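Local atomic coordinates of HD superfamily hydrolase (Clostridium acetobutylicum ATCC 824, PDB entry 3CCG), a protein that probably hydrolyses diadenosine tetraphosphate symmetrically to two ADP molecules, using an HD-domain site that holds two iron ions. Residues A[68-73]-A[90-95]. Sequence-based numbering, arbitrary orientation.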
loop_
_atom_site.group_PDB
_atom_site.type_symbol
_atom_site.label_atom_id
_atom_site.label_comp_id
_atom_site.label_asym_id
_atom_site.label_seq_id
_atom_site.Cartn_x
_atom_site.Cartn_y
_atom_site.Cartn_z
ATOM N N THR A 68 18.323 14.679 -3.707
ATOM C CA THR A 68 18.837 14.425 -5.069
ATOM C C THR A 68 20.317 14.767 -5.177
ATOM O O THR A 68 21.137 13.973 -5.719
ATOM C CB THR A 68 18.028 15.235 -6.075
ATOM O OG1 THR A 68 16.654 14.851 -6.029
ATOM C CG2 THR A 68 18.602 14.991 -7.483
ATOM N N ASN A 69 20.722 15.902 -4.650
ATOM C CA ASN A 69 22.120 16.356 -4.706
ATOM C C ASN A 69 23.045 15.371 -4.008
ATOM O O ASN A 69 24.180 15.165 -4.445
ATOM C CB ASN A 69 22.304 17.725 -4.081
ATOM C CG ASN A 69 23.682 18.289 -4.351
ATOM O OD1 ASN A 69 24.508 18.371 -3.426
ATOM N ND2 ASN A 69 23.948 18.604 -5.589
ATOM N N GLU A 70 22.581 14.734 -2.929
ATOM C CA GLU A 70 23.419 13.845 -2.139
ATOM C C GLU A 70 23.405 12.443 -2.711
ATOM O O GLU A 70 24.057 11.536 -2.181
ATOM C CB GLU A 70 22.981 13.869 -0.655
ATOM C CG GLU A 70 23.245 15.164 -0.023
ATOM C CD GLU A 70 24.660 15.579 -0.227
ATOM O OE1 GLU A 70 25.526 14.694 -0.038
ATOM O OE2 GLU A 70 24.900 16.746 -0.610
ATOM N N GLY A 71 22.703 12.201 -3.805
ATOM C CA GLY A 71 22.785 10.931 -4.491
ATOM C C GLY A 71 21.636 9.979 -4.363
ATOM O O GLY A 71 21.673 8.868 -4.916
ATOM N N TYR A 72 20.598 10.376 -3.614
ATOM C CA TYR A 72 19.435 9.511 -3.501
ATOM C C TYR A 72 18.551 9.614 -4.721
ATOM O O TYR A 72 18.262 10.689 -5.200
ATOM C CB TYR A 72 18.628 9.830 -2.204
ATOM C CG TYR A 72 19.368 9.388 -0.982
ATOM C CD1 TYR A 72 20.324 10.191 -0.374
ATOM C CD2 TYR A 72 19.133 8.123 -0.480
ATOM C CE1 TYR A 72 20.998 9.723 0.764
ATOM C CE2 TYR A 72 19.805 7.664 0.617
ATOM C CZ TYR A 72 20.727 8.437 1.196
ATOM O OH TYR A 72 21.349 7.921 2.334
ATOM N N GLU A 73 18.159 8.466 -5.221
ATOM C CA GLU A 73 17.247 8.402 -6.367
ATOM C C GLU A 73 15.807 8.478 -5.853
ATOM O O GLU A 73 15.365 7.681 -4.994
ATOM C CB GLU A 73 17.473 7.099 -7.150
ATOM N N GLY A 90 16.440 15.004 6.660
ATOM C CA GLY A 90 16.952 15.104 8.026
ATOM C C GLY A 90 18.112 14.174 8.284
ATOM O O GLY A 90 19.052 14.544 8.984
ATOM N N ARG A 91 18.047 12.971 7.724
ATOM C CA ARG A 91 19.194 12.052 7.819
ATOM C C ARG A 91 20.412 12.683 7.193
ATOM O O ARG A 91 21.535 12.662 7.759
ATOM C CB ARG A 91 18.870 10.743 7.146
ATOM C CG ARG A 91 20.031 9.798 6.966
ATOM C CD ARG A 91 19.799 8.625 5.992
ATOM N NE ARG A 91 21.039 7.884 5.928
ATOM C CZ ARG A 91 21.248 6.697 6.450
ATOM N NH1 ARG A 91 20.261 6.029 6.992
ATOM N NH2 ARG A 91 22.457 6.155 6.336
ATOM N N ILE A 92 20.222 13.288 6.034
ATOM C CA ILE A 92 21.332 13.927 5.317
ATOM C C ILE A 92 21.915 15.090 6.100
ATOM O O ILE A 92 23.155 15.255 6.209
ATOM C CB ILE A 92 20.887 14.351 3.912
ATOM C CG1 ILE A 92 20.644 13.132 3.077
ATOM C CG2 ILE A 92 21.960 15.221 3.238
ATOM C CD1 ILE A 92 19.914 13.475 1.708
ATOM N N LEU A 93 21.060 15.935 6.660
ATOM C CA LEU A 93 21.560 17.048 7.452
ATOM C C LEU A 93 22.267 16.510 8.718
ATOM O O LEU A 93 23.307 17.002 9.144
ATOM C CB LEU A 93 20.453 18.025 7.873
ATOM C CG LEU A 93 19.742 18.732 6.737
ATOM C CD1 LEU A 93 18.675 19.653 7.298
ATOM C CD2 LEU A 93 20.713 19.487 5.865
ATOM N N ALA A 94 21.672 15.528 9.373
ATOM C CA ALA A 94 22.259 14.957 10.601
ATOM C C ALA A 94 23.686 14.443 10.300
ATOM O O ALA A 94 24.613 14.658 11.081
ATOM C CB ALA A 94 21.383 13.838 11.091
ATOM N N LYS A 95 23.848 13.762 9.187
ATOM C CA LYS A 95 25.188 13.237 8.789
ATOM C C LYS A 95 26.141 14.311 8.331
ATOM O O LYS A 95 27.246 14.409 8.868
ATOM C CB LYS A 95 25.005 12.207 7.671
ATOM C CG LYS A 95 26.265 11.644 6.977
ATOM C CD LYS A 95 26.882 10.526 7.702
ATOM C CE LYS A 95 28.220 10.142 7.012
ATOM N NZ LYS A 95 28.817 9.032 7.733
#
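Ile92 lies against both Glu70 and Tyr72, joining the Schellman-capped end of helix 60-69 to helix 87-98 within the HD domain. CG2 of Ile92 meets CG of Glu70 at 3.5 Å. CD1 of Ile92 reaches CB of Glu70 and, 3.9 Å away, CD1 of Tyr72. The Tyr72 ring takes this methyl obliquely, and the two side chains run alongside each other in opposing senses. On Ile92, CG1 is anti to the carbonyl carbon (chi1 -69°), which points this branch at Glu70 and Tyr72, and CD1 touches both. No hydrogen bond crosses between the two segments.

Gly71 lies between Glu70 and Tyr72 and makes the turn. Its phi is positive (106°), and its N bonds to Thr68 O at 3.0 Å. The Glu70 and Tyr72 side chains both start toward helix 87-98. Leu88 of that helix also touches Tyr72.

Arg91 is extended from CG to NE and passes across the end of Tyr72. Its polar end is held by Glu110 in a salt bridge and by Asn107 in a hydrogen bond. The iron ligand His112 is about 8 Å away, side chain to side chain. The guanidinium plane is turned 59° from the Tyr72 ring, with Arg91 NE 3.6 Å from Tyr72 OH.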